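Local coordinates for protein glutathione transferase (Lolium rigidum, PDB 6ZB6) that probably conjugates glutathione to xenobiotics, herbicides among them, as a phi class glutathione transferase, and here holds S-(p-nitrobenzyl)glutathione in its pocket, at residues T102-D105 against A106-N110; S114-V117 against Y118-F122; D163-S166 against F167-N171. All coordinates share one frame; numbering follows the deposited sequence.

Interaction 1 of 3, residues T102-D105 against A106-N110. With NA (sodium ion), chain J.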
ATOM      1  N   THR A 102      -7.692   6.021  -6.701  1.00 17.82           N
ATOM      2  CA  THR A 102      -6.560   5.113  -6.823  1.00 13.10           C
ATOM      3  C   THR A 102      -5.409   5.780  -7.571  1.00 19.77           C
ATOM      4  O   THR A 102      -4.243   5.643  -7.184  1.00 23.11           O
ATOM      5  CB  THR A 102      -7.017   3.844  -7.549  1.00 18.20           C
ATOM      6  OG1 THR A 102      -8.048   3.204  -6.769  1.00 20.95           O
ATOM      7  CG2 THR A 102      -5.835   2.892  -7.792  1.00 20.09           C
ATOM      8  N   GLU A 103      -5.724   6.493  -8.661  1.00 19.85           N
ATOM      9  CA  GLU A 103      -4.713   7.259  -9.384  1.00 16.96           C
ATOM     10  C   GLU A 103      -4.137   8.377  -8.524  1.00 16.64           C
ATOM     11  O   GLU A 103      -2.937   8.663  -8.598  1.00 18.43           O
ATOM     12  CB  GLU A 103      -5.304   7.847 -10.667  1.00 18.42           C
ATOM     13  CG  GLU A 103      -5.741   6.805 -11.716  1.00 17.71           C
ATOM     14  CD  GLU A 103      -4.600   5.929 -12.178  1.00 21.29           C
ATOM     15  OE1 GLU A 103      -3.526   6.477 -12.533  1.00 19.20           O
ATOM     16  OE2 GLU A 103      -4.771   4.687 -12.192  1.00 22.46           O
ATOM     17  N   VAL A 104      -4.977   9.034  -7.713  1.00 22.43           N
ATOM     18  CA  VAL A 104      -4.459  10.076  -6.832  1.00 22.61           C
ATOM     19  C   VAL A 104      -3.387   9.506  -5.919  1.00 23.71           C
ATOM     20  O   VAL A 104      -2.325  10.119  -5.723  1.00 23.28           O
ATOM     21  CB  VAL A 104      -5.586  10.733  -6.016  1.00 23.33           C
ATOM     22  CG1 VAL A 104      -4.974  11.661  -4.975  1.00 20.00           C
ATOM     23  CG2 VAL A 104      -6.538  11.498  -6.913  1.00 20.57           C
ATOM     24  N   ASP A 105      -3.637   8.326  -5.342  1.00 21.39           N
ATOM     25  CA  ASP A 105      -2.601   7.709  -4.522  1.00 19.82           C
ATOM     26  C   ASP A 105      -1.337   7.498  -5.323  1.00 22.89           C
ATOM     27  O   ASP A 105      -0.249   7.879  -4.887  1.00 20.17           O
ATOM     28  CB  ASP A 105      -3.057   6.378  -3.929  1.00 19.11           C
ATOM     29  CG  ASP A 105      -1.891   5.598  -3.303  1.00 29.29           C
ATOM     30  OD1 ASP A 105      -1.330   6.076  -2.294  1.00 23.13           O
ATOM     31  OD2 ASP A 105      -1.522   4.515  -3.809  1.00 21.35           O
ATOM     32  N   ALA A 106      -1.464   6.903  -6.520  1.00 16.39           N
ATOM     33  CA  ALA A 106      -0.287   6.550  -7.296  1.00 16.49           C
ATOM     34  C   ALA A 106       0.516   7.788  -7.712  1.00 20.24           C
ATOM     35  O   ALA A 106       1.752   7.764  -7.706  1.00 20.77           O
ATOM     36  CB  ALA A 106      -0.718   5.725  -8.534  1.00 13.37           C
ATOM     37  N   HIS A 107      -0.156   8.887  -8.062  1.00 18.05           N
ATOM     38  CA  HIS A 107       0.543   9.986  -8.705  1.00 20.45           C
ATOM     39  C   HIS A 107       0.536  11.306  -7.957  1.00 22.52           C
ATOM     40  O   HIS A 107       1.220  12.242  -8.400  1.00 20.28           O
ATOM     41  CB  HIS A 107      -0.030  10.216 -10.110  1.00 19.30           C
ATOM     42  CG  HIS A 107       0.110   9.018 -10.978  1.00 18.43           C
ATOM     43  ND1 HIS A 107       1.337   8.555 -11.402  1.00 20.71           N
ATOM     44  CD2 HIS A 107      -0.809   8.134 -11.436  1.00 21.12           C
ATOM     45  CE1 HIS A 107       1.163   7.461 -12.124  1.00 19.80           C
ATOM     46  NE2 HIS A 107      -0.129   7.182 -12.157  1.00 19.83           N
ATOM     47  N   THR A 108      -0.197  11.421  -6.855  1.00 23.52           N
ATOM     48  CA  THR A 108      -0.207  12.683  -6.127  1.00 20.79           C
ATOM     49  C   THR A 108       0.135  12.455  -4.658  1.00 23.07           C
ATOM     50  O   THR A 108       1.081  13.061  -4.141  1.00 24.33           O
ATOM     51  CB  THR A 108      -1.564  13.370  -6.279  1.00 22.68           C
ATOM     52  OG1 THR A 108      -1.716  13.822  -7.629  1.00 25.36           O
ATOM     53  CG2 THR A 108      -1.678  14.562  -5.342  1.00 19.52           C
ATOM     54  N   TYR A 109      -0.597  11.559  -3.991  1.00 22.46           N
ATOM     55  CA  TYR A 109      -0.390  11.347  -2.558  1.00 23.45           C
ATOM     56  C   TYR A 109       0.889  10.562  -2.302  1.00 24.98           C
ATOM     57  O   TYR A 109       1.735  10.990  -1.517  1.00 24.21           O
ATOM     58  CB  TYR A 109      -1.607  10.636  -1.962  1.00 18.66           C
ATOM     59  CG  TYR A 109      -1.515  10.185  -0.509  1.00 21.08           C
ATOM     60  CD1 TYR A 109      -0.887   8.998  -0.163  1.00 22.24           C
ATOM     61  CD2 TYR A 109      -2.097  10.937   0.508  1.00 19.73           C
ATOM     62  CE1 TYR A 109      -0.826   8.567   1.171  1.00 16.21           C
ATOM     63  CE2 TYR A 109      -2.042  10.520   1.838  1.00 20.46           C
ATOM     64  CZ  TYR A 109      -1.411   9.343   2.158  1.00 22.82           C
ATOM     65  OH  TYR A 109      -1.353   8.926   3.460  1.00 21.52           O
ATOM     66  N   ASN A 110       1.061   9.418  -2.964  1.00 18.99           N
ATOM     67  CA  ASN A 110       2.249   8.645  -2.633  1.00 20.77           C
ATOM     68  C   ASN A 110       3.538   9.348  -3.054  1.00 22.13           C
ATOM     69  O   ASN A 110       4.536   9.240  -2.334  1.00 24.66           O
ATOM     70  CB  ASN A 110       2.210   7.236  -3.235  1.00 19.06           C
ATOM     71  CG  ASN A 110       3.097   6.281  -2.465  1.00 26.24           C
ATOM     72  OD1 ASN A 110       2.952   6.132  -1.239  1.00 28.99           O
ATOM     73  ND2 ASN A 110       4.051   5.680  -3.149  1.00 27.57           N
TER
HETATM   74 NA    NA J 304      -0.275  16.238  -8.001  1.00 50.25          NA
HETATM   75  O   HOH W   1      -1.322   4.751 -12.683  1.00 21.98           O
HETATM   76  O   HOH W   2       0.451   5.756  -0.241  1.00 22.06           O
HETATM   77  O   HOH W   3       2.199  15.490  -8.789  1.00 53.57           O

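Interaction 2 of 3, residues S114-V117 against Y118-F122. With GTB (S-(p-nitrobenzyl)glutathione), chain G.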
ATOM      1  N   SER A 114       5.782   9.144   0.116  1.00 22.65           N
ATOM      2  CA  SER A 114       6.858   8.165  -0.010  1.00 19.79           C
ATOM      3  C   SER A 114       8.264   8.715   0.233  1.00 20.02           C
ATOM      4  O   SER A 114       9.053   8.023   0.901  1.00 26.50           O
ATOM      5  CB  SER A 114       6.774   7.511  -1.406  1.00 25.88           C
ATOM      6  OG  SER A 114       7.767   6.525  -1.547  1.00 38.24           O
ATOM      7  N   PRO A 115       8.651   9.900  -0.256  1.00 24.04           N
ATOM      8  CA  PRO A 115      10.022  10.364   0.011  1.00 24.39           C
ATOM      9  C   PRO A 115      10.331  10.500   1.483  1.00 29.39           C
ATOM     10  O   PRO A 115      11.475  10.253   1.895  1.00 25.66           O
ATOM     11  CB  PRO A 115      10.077  11.721  -0.700  1.00 34.16           C
ATOM     12  CG  PRO A 115       9.093  11.585  -1.800  1.00 30.34           C
ATOM     13  CD  PRO A 115       7.957  10.824  -1.169  1.00 26.58           C
ATOM     14  N   ILE A 116       9.339  10.871   2.295  1.00 27.49           N
ATOM     15  CA  ILE A 116       9.570  10.981   3.730  1.00 23.36           C
ATOM     16  C   ILE A 116       9.857   9.612   4.329  1.00 27.54           C
ATOM     17  O   ILE A 116      10.735   9.471   5.186  1.00 30.92           O
ATOM     18  CB  ILE A 116       8.378  11.675   4.413  1.00 27.17           C
ATOM     19  CG1 ILE A 116       8.171  13.068   3.806  1.00 27.81           C
ATOM     20  CG2 ILE A 116       8.626  11.803   5.936  1.00 22.33           C
ATOM     21  CD1 ILE A 116       6.767  13.613   3.952  1.00 30.23           C
ATOM     22  N   VAL A 117       9.146   8.577   3.874  1.00 28.39           N
ATOM     23  CA  VAL A 117       9.416   7.220   4.345  1.00 28.19           C
ATOM     24  C   VAL A 117      10.817   6.783   3.931  1.00 30.35           C
ATOM     25  O   VAL A 117      11.574   6.222   4.735  1.00 32.16           O
ATOM     26  CB  VAL A 117       8.343   6.244   3.826  1.00 25.05           C
ATOM     27  CG1 VAL A 117       8.727   4.813   4.171  1.00 29.67           C
ATOM     28  CG2 VAL A 117       6.986   6.599   4.412  1.00 27.98           C
ATOM     29  N   TYR A 118      11.181   7.035   2.665  1.00 33.34           N
ATOM     30  CA  TYR A 118      12.520   6.696   2.185  1.00 35.40           C
ATOM     31  C   TYR A 118      13.591   7.396   3.004  1.00 37.20           C
ATOM     32  O   TYR A 118      14.542   6.764   3.481  1.00 36.47           O
ATOM     33  CB  TYR A 118      12.670   7.081   0.712  1.00 40.34           C
ATOM     34  CG  TYR A 118      12.254   5.999  -0.248  1.00 42.21           C
ATOM     35  CD1 TYR A 118      13.154   5.022  -0.656  1.00 45.74           C
ATOM     36  CD2 TYR A 118      10.957   5.952  -0.749  1.00 49.49           C
ATOM     37  CE1 TYR A 118      12.772   4.027  -1.541  1.00 46.50           C
ATOM     38  CE2 TYR A 118      10.562   4.959  -1.630  1.00 46.59           C
ATOM     39  CZ  TYR A 118      11.473   4.000  -2.021  1.00 51.63           C
ATOM     40  OH  TYR A 118      11.078   3.020  -2.899  1.00 54.62           O
ATOM     41  N   GLN A 119      13.452   8.710   3.172  1.00 32.43           N
ATOM     42  CA  GLN A 119      14.518   9.482   3.796  1.00 35.68           C
ATOM     43  C   GLN A 119      14.624   9.212   5.292  1.00 37.27           C
ATOM     44  O   GLN A 119      15.727   9.260   5.846  1.00 34.07           O
ATOM     45  CB  GLN A 119      14.297  10.971   3.547  1.00 34.41           C
ATOM     46  CG  GLN A 119      14.433  11.398   2.100  1.00 38.92           C
ATOM     47  CD  GLN A 119      15.842  11.224   1.574  1.00 42.32           C
ATOM     48  OE1 GLN A 119      16.802  11.229   2.338  1.00 41.17           O
ATOM     49  NE2 GLN A 119      15.971  11.068   0.256  1.00 44.69           N
ATOM     50  N   CYS A 120      13.505   8.918   5.961  1.00 34.13           N
ATOM     51  CA  CYS A 120      13.499   8.790   7.411  1.00 37.54           C
ATOM     52  C   CYS A 120      13.616   7.341   7.875  1.00 38.65           C
ATOM     53  O   CYS A 120      14.108   7.101   8.983  1.00 39.10           O
ATOM     54  CB  CYS A 120      12.213   9.402   7.981  1.00 34.11           C
ATOM     55  SG  CYS A 120      12.094  11.188   7.842  1.00 33.46           S
ATOM     56  N   LEU A 121      13.218   6.377   7.037  1.00 33.72           N
ATOM     57  CA  LEU A 121      13.180   4.965   7.421  1.00 36.16           C
ATOM     58  C   LEU A 121      14.056   4.106   6.518  1.00 43.77           C
ATOM     59  O   LEU A 121      15.050   3.547   6.991  1.00 39.35           O
ATOM     60  CB  LEU A 121      11.735   4.467   7.403  1.00 39.12           C
ATOM     61  CG  LEU A 121      10.996   4.342   8.728  1.00 51.28           C
ATOM     62  CD1 LEU A 121       9.785   3.433   8.549  1.00 52.36           C
ATOM     63  CD2 LEU A 121      11.932   3.803   9.793  1.00 51.40           C
ATOM     64  N   PHE A 122      13.716   3.982   5.228  1.00 38.95           N
ATOM     65  CA  PHE A 122      14.394   3.038   4.346  1.00 37.69           C
ATOM     66  C   PHE A 122      15.874   3.378   4.198  1.00 41.23           C
ATOM     67  O   PHE A 122      16.739   2.516   4.385  1.00 41.73           O
ATOM     68  CB  PHE A 122      13.724   3.021   2.967  1.00 37.00           C
ATOM     69  CG  PHE A 122      12.293   2.496   2.956  1.00 47.82           C
ATOM     70  CD1 PHE A 122      11.804   1.696   3.983  1.00 47.15           C
ATOM     71  CD2 PHE A 122      11.445   2.800   1.888  1.00 44.28           C
ATOM     72  CE1 PHE A 122      10.493   1.220   3.957  1.00 39.80           C
ATOM     73  CE2 PHE A 122      10.139   2.326   1.854  1.00 47.39           C
ATOM     74  CZ  PHE A 122       9.662   1.532   2.895  1.00 43.20           C
TER
HETATM   75  N1  GTB G 301       5.464  -0.253  -9.248  1.00 18.02           N
HETATM   76  CA1 GTB G 301       6.023  -1.432  -8.605  1.00 21.51           C
HETATM   77  C1  GTB G 301       4.905  -2.184  -7.866  1.00 18.28           C
HETATM   78  O11 GTB G 301       3.984  -1.547  -7.286  1.00 24.21           O
HETATM   79  O12 GTB G 301       4.890  -3.444  -7.832  1.00 19.89           O
HETATM   80  CB1 GTB G 301       7.110  -0.960  -7.634  1.00 22.70           C
HETATM   81  CG1 GTB G 301       7.691  -2.185  -6.928  1.00 23.37           C
HETATM   82  CD1 GTB G 301       8.928  -1.828  -6.122  1.00 26.96           C
HETATM   83  OE1 GTB G 301       9.346  -0.712  -6.078  1.00 26.00           O
HETATM   84  N2  GTB G 301       9.589  -2.885  -5.397  1.00 21.22           N
HETATM   85  CA2 GTB G 301      10.770  -2.532  -4.636  1.00 25.17           C
HETATM   86  C2  GTB G 301      11.961  -3.255  -5.246  1.00 21.65           C
HETATM   87  O2  GTB G 301      11.897  -4.396  -5.586  1.00 22.74           O
HETATM   88  CB2 GTB G 301      10.575  -2.947  -3.175  1.00 24.32           C
HETATM   89  SG2 GTB G 301       9.227  -1.939  -2.458  1.00 30.90           S
HETATM   90  N3  GTB G 301      13.192  -2.528  -5.435  1.00 25.54           N
HETATM   91  CA3 GTB G 301      14.329  -3.219  -6.008  1.00 30.26           C
HETATM   92  C3  GTB G 301      14.802  -2.506  -7.272  1.00 36.92           C
HETATM   93  O31 GTB G 301      15.977  -2.699  -7.690  1.00 44.62           O
HETATM   94  O32 GTB G 301      14.027  -1.732  -7.899  1.00 37.82           O
HETATM   95  C'  GTB G 301       9.786  -0.212  -2.370  1.00 35.64           C
HETATM   96  C1' GTB G 301      11.025  -0.151  -1.482  1.00 45.42           C
HETATM   97  C2' GTB G 301      12.244   0.226  -2.024  1.00 50.70           C
HETATM   98  C3' GTB G 301      13.376   0.284  -1.225  1.00 58.90           C
HETATM   99  C4' GTB G 301      13.289  -0.031   0.123  1.00 57.62           C
HETATM  100  N41 GTB G 301      14.479   0.026   0.969  1.00 59.47           N
HETATM  101  O41 GTB G 301      15.699   0.516   0.469  1.00 59.42           O
HETATM  102  O42 GTB G 301      14.413  -0.350   2.079  1.00 55.22           O
HETATM  103  C5' GTB G 301      12.067  -0.411   0.664  1.00 53.47           C
HETATM  104  C6' GTB G 301      10.934  -0.471  -0.135  1.00 52.61           C

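Interaction 3 of 3, residues D163-S166 against F167-N171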
ATOM      1  N   ASP A 163     -19.378   6.841   0.063  1.00 32.21           N
ATOM      2  CA  ASP A 163     -19.762   6.240   1.338  1.00 33.25           C
ATOM      3  C   ASP A 163     -19.494   4.738   1.385  1.00 39.25           C
ATOM      4  O   ASP A 163     -20.321   3.962   1.868  1.00 50.00           O
ATOM      5  CB  ASP A 163     -21.234   6.550   1.606  1.00 48.60           C
ATOM      6  CG  ASP A 163     -21.699   6.068   2.968  1.00 67.70           C
ATOM      7  OD1 ASP A 163     -22.682   5.295   3.016  1.00 75.62           O
ATOM      8  OD2 ASP A 163     -21.061   6.435   3.981  1.00 74.75           O
ATOM      9  N   PHE A 164     -18.351   4.299   0.865  1.00 30.32           N
ATOM     10  CA  PHE A 164     -17.980   2.895   0.911  1.00 24.69           C
ATOM     11  C   PHE A 164     -16.465   2.793   0.809  1.00 24.74           C
ATOM     12  O   PHE A 164     -15.829   3.568   0.090  1.00 25.03           O
ATOM     13  CB  PHE A 164     -18.645   2.098  -0.225  1.00 28.88           C
ATOM     14  CG  PHE A 164     -18.381   2.663  -1.595  1.00 30.89           C
ATOM     15  CD1 PHE A 164     -19.228   3.616  -2.141  1.00 35.90           C
ATOM     16  CD2 PHE A 164     -17.278   2.250  -2.332  1.00 31.85           C
ATOM     17  CE1 PHE A 164     -18.981   4.142  -3.401  1.00 33.60           C
ATOM     18  CE2 PHE A 164     -17.027   2.768  -3.580  1.00 28.84           C
ATOM     19  CZ  PHE A 164     -17.882   3.712  -4.121  1.00 33.14           C
ATOM     20  N   VAL A 165     -15.895   1.844   1.546  1.00 23.81           N
ATOM     21  CA  VAL A 165     -14.472   1.592   1.435  1.00 21.62           C
ATOM     22  C   VAL A 165     -14.220   0.955   0.078  1.00 21.94           C
ATOM     23  O   VAL A 165     -15.071   0.238  -0.459  1.00 22.53           O
ATOM     24  CB  VAL A 165     -13.977   0.705   2.596  1.00 22.50           C
ATOM     25  CG1 VAL A 165     -14.506  -0.715   2.487  1.00 20.24           C
ATOM     26  CG2 VAL A 165     -12.463   0.722   2.699  1.00 20.39           C
ATOM     27  N   SER A 166     -13.064   1.248  -0.504  1.00 21.48           N
ATOM     28  CA  SER A 166     -12.774   0.790  -1.856  1.00 21.10           C
ATOM     29  C   SER A 166     -11.280   0.566  -2.013  1.00 28.26           C
ATOM     30  O   SER A 166     -10.491   0.847  -1.109  1.00 23.64           O
ATOM     31  CB  SER A 166     -13.317   1.791  -2.885  1.00 21.22           C
ATOM     32  OG  SER A 166     -12.436   2.890  -3.036  1.00 22.15           O
ATOM     33  N   PHE A 167     -10.914   0.005  -3.175  1.00 19.48           N
ATOM     34  CA  PHE A 167      -9.542  -0.108  -3.658  1.00 20.20           C
ATOM     35  C   PHE A 167      -8.749   1.175  -3.434  1.00 17.70           C
ATOM     36  O   PHE A 167      -7.574   1.130  -3.058  1.00 19.80           O
ATOM     37  CB  PHE A 167      -9.590  -0.452  -5.158  1.00 17.46           C
ATOM     38  CG  PHE A 167      -8.311  -0.996  -5.733  1.00 23.54           C
ATOM     39  CD1 PHE A 167      -7.716  -2.129  -5.207  1.00 18.28           C
ATOM     40  CD2 PHE A 167      -7.740  -0.400  -6.865  1.00 22.71           C
ATOM     41  CE1 PHE A 167      -6.542  -2.657  -5.782  1.00 20.13           C
ATOM     42  CE2 PHE A 167      -6.571  -0.917  -7.453  1.00 20.21           C
ATOM     43  CZ  PHE A 167      -5.971  -2.047  -6.910  1.00 18.17           C
ATOM     44  N   ALA A 168      -9.375   2.326  -3.695  1.00 17.77           N
ATOM     45  CA  ALA A 168      -8.673   3.599  -3.543  1.00 22.75           C
ATOM     46  C   ALA A 168      -8.151   3.777  -2.123  1.00 23.00           C
ATOM     47  O   ALA A 168      -6.974   4.099  -1.924  1.00 19.57           O
ATOM     48  CB  ALA A 168      -9.597   4.758  -3.920  1.00 24.77           C
ATOM     49  N   ASP A 169      -9.008   3.548  -1.122  1.00 21.83           N
ATOM     50  CA  ASP A 169      -8.600   3.769   0.273  1.00 19.26           C
ATOM     51  C   ASP A 169      -7.486   2.813   0.677  1.00 20.08           C
ATOM     52  O   ASP A 169      -6.448   3.238   1.201  1.00 22.05           O
ATOM     53  CB  ASP A 169      -9.781   3.603   1.229  1.00 22.52           C
ATOM     54  CG  ASP A 169     -10.974   4.426   0.823  1.00 24.32           C
ATOM     55  OD1 ASP A 169     -10.960   5.651   1.073  1.00 22.02           O
ATOM     56  OD2 ASP A 169     -11.914   3.842   0.247  1.00 24.34           O
ATOM     57  N   LEU A 170      -7.664   1.517   0.402  1.00 21.68           N
ATOM     58  CA  LEU A 170      -6.727   0.523   0.913  1.00 18.66           C
ATOM     59  C   LEU A 170      -5.365   0.598   0.242  1.00 20.07           C
ATOM     60  O   LEU A 170      -4.376   0.162   0.844  1.00 17.75           O
ATOM     61  CB  LEU A 170      -7.332  -0.875   0.796  1.00 21.80           C
ATOM     62  CG  LEU A 170      -8.681  -1.004   1.519  1.00 18.79           C
ATOM     63  CD1 LEU A 170      -9.165  -2.453   1.534  1.00 23.18           C
ATOM     64  CD2 LEU A 170      -8.611  -0.449   2.956  1.00 17.89           C
ATOM     65  N   ASN A 171      -5.275   1.141  -0.982  1.00 19.45           N
ATOM     66  CA  ASN A 171      -3.969   1.344  -1.600  1.00 17.68           C
ATOM     67  C   ASN A 171      -3.108   2.346  -0.845  1.00 17.32           C
ATOM     68  O   ASN A 171      -1.886   2.366  -1.035  1.00 18.08           O
ATOM     69  CB  ASN A 171      -4.136   1.807  -3.044  1.00 17.31           C
ATOM     70  CG  ASN A 171      -4.206   0.637  -4.015  1.00 23.32           C
ATOM     71  OD1 ASN A 171      -3.315  -0.207  -4.032  1.00 22.94           O
ATOM     72  ND2 ASN A 171      -5.276   0.571  -4.811  1.00 20.80           N
TER
HETATM   73  O   HOH W   4     -13.631   4.729  -1.350  1.00 23.15           O

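Interaction 1 of 3, residues T102-D105 against A106-N110
V104 O accepts two backbone N-H groups at once, with T108 N 2.7 Å and Y109 N 2.8 Å from V104 O on opposite faces of its carbonyl plane. The helix widens here into a pi-type turn, and the five-residue step is kept by the next bond, N110 N to D105 O at 2.8 Å. Just before it the ordinary alpha-helical spacing holds, A106 N bonding to T102 O and H107 N to E103 O.

On the outer side, E103 and H107 run side by side. The bend of the E103 chain at chi2 (-60°) brings OE1 to the rim of the imidazole, near its plane and 3.4 Å from H107 CD2, while A106 CB lies over one ring face toward its rim. A water donates to E103 OE1 and is also bonded to H107 NE2, bridging the carboxylate and the imidazole. The next residue, T108, binds a sodium ion through OG1 at 2.8 Å; a water 2.7 Å from the sodium also binds it and gives a weak hydrogen bond to H107 O.

Inward, D105 OD1 approaches the Y109 ring obliquely and accepts a hydrogen bond from a water within bonding distance of N110 OD1 as well. D105 OD2 makes a salt bridge with R69 of helix 68-78. Y109 hydrogen-bonds through OH to T176 of helix 173-179 and lies against V146 and L147 of helix 133-156, while T102, its OG1 bonded to V98 O, rests on F167 and A168 of helix 167-170.

Interaction 2 of 3, residues S114-V117 against Y118-F122
V117 and F122 meet on a pi-type turn of helix 92-127 that lines the hydrophobic (H-)site of a glutathione transferase, where the nitrobenzyl group of the conjugate lies.

The backbone bonds show the widening. Y118 N, Q119 N and C120 N bond four residues back, to S114 O, P115 O and I116 O. V117 O then takes both L121 N, at 2.8 Å, and F122 N, at 3.1 Å, from opposite sides of its plane.

Among the apolar contacts, the CH-pi pair leads: V117 CG1, set anti to its own N (chi1 173°), stands 3.8 Å from the F122 ring centroid and 19° off the normal. The nitrobenzyl ring of the ligand covers the other face, its C5' 3.5 Å from F122 CD2, so the phenyl is sandwiched between helix and ligand. Away from the pocket, I116 CG2 packs on C120 SG at 4.0 Å, beside helix 133-156 and the loop at T182 and P183.

Polar atoms take part round Y118. S114 OG comes to the ring edge, near the ring plane and 3.2 Å from Y118 CE2, and the tyrosine's own OH reaches the ligand, with Y118 OH 3.2 Å from its C2'.

Interaction 3 of 3, residues D163-S166 against F167-N171
D169 turns its flat carboxylate back toward S166: OD2 receives S166 N at 2.9 Å on its anti lone pair, the one pointing away from OD1. The other oxygen, OD1, is held by L160 N and W197 NE1, so partners at both oxygens fix the rotation of this buried group. The second flat group, the F167 ring, has N171 ND2 3.2 Å above the plane of one face, over its centre, and also meets the ring of F21 with planes about 45° apart.

S166 adds a capping bond of its own: with chi1 at 80°, OG sits between its own N and carbonyl carbon and accepts A168 N at 3.2 Å. OG also donates to a water that in turn donates to F164 O and lies close to D169 OD2. S166 O starts the helix, taking L170 N at 3.3 Å in its carbonyl plane and D169 N only weakly.

Alongside, V165 CG2 meets L170 CD2 at 4.0 Å, the two side chains crossing at about a right angle. This apolar pair, from just before the cap to the first turn, fits a hydrophobic staple. Together with the S166-D169 capping box it caps the N-terminal end of helix 167-170, an arrangement familiar from the C-terminal domain of glutathione transferases.

In the fold
Along the chain the three contacts come in series, neither nesting nor crossing, and each closes only a local turn. Interactions 1 and 2 both widen the long helix 92-127, their centres about 17 Å apart, and touch where N110 O meets P115 CD at 3.9 Å. The chain then runs through helix 133-156 and a loop before interaction 3 starts the short helix 167-170. That helix folds back onto the earlier part of 92-127, with A168 CA 3.3 Å from T102 OG1, so interactions 1 and 3 pack together. Interactions 2 and 3 lie on opposite sides of the chain's centre, about 24 Å between centres: 118-122 faces the ligand, 167-171 the helices 13-24 and 68-78.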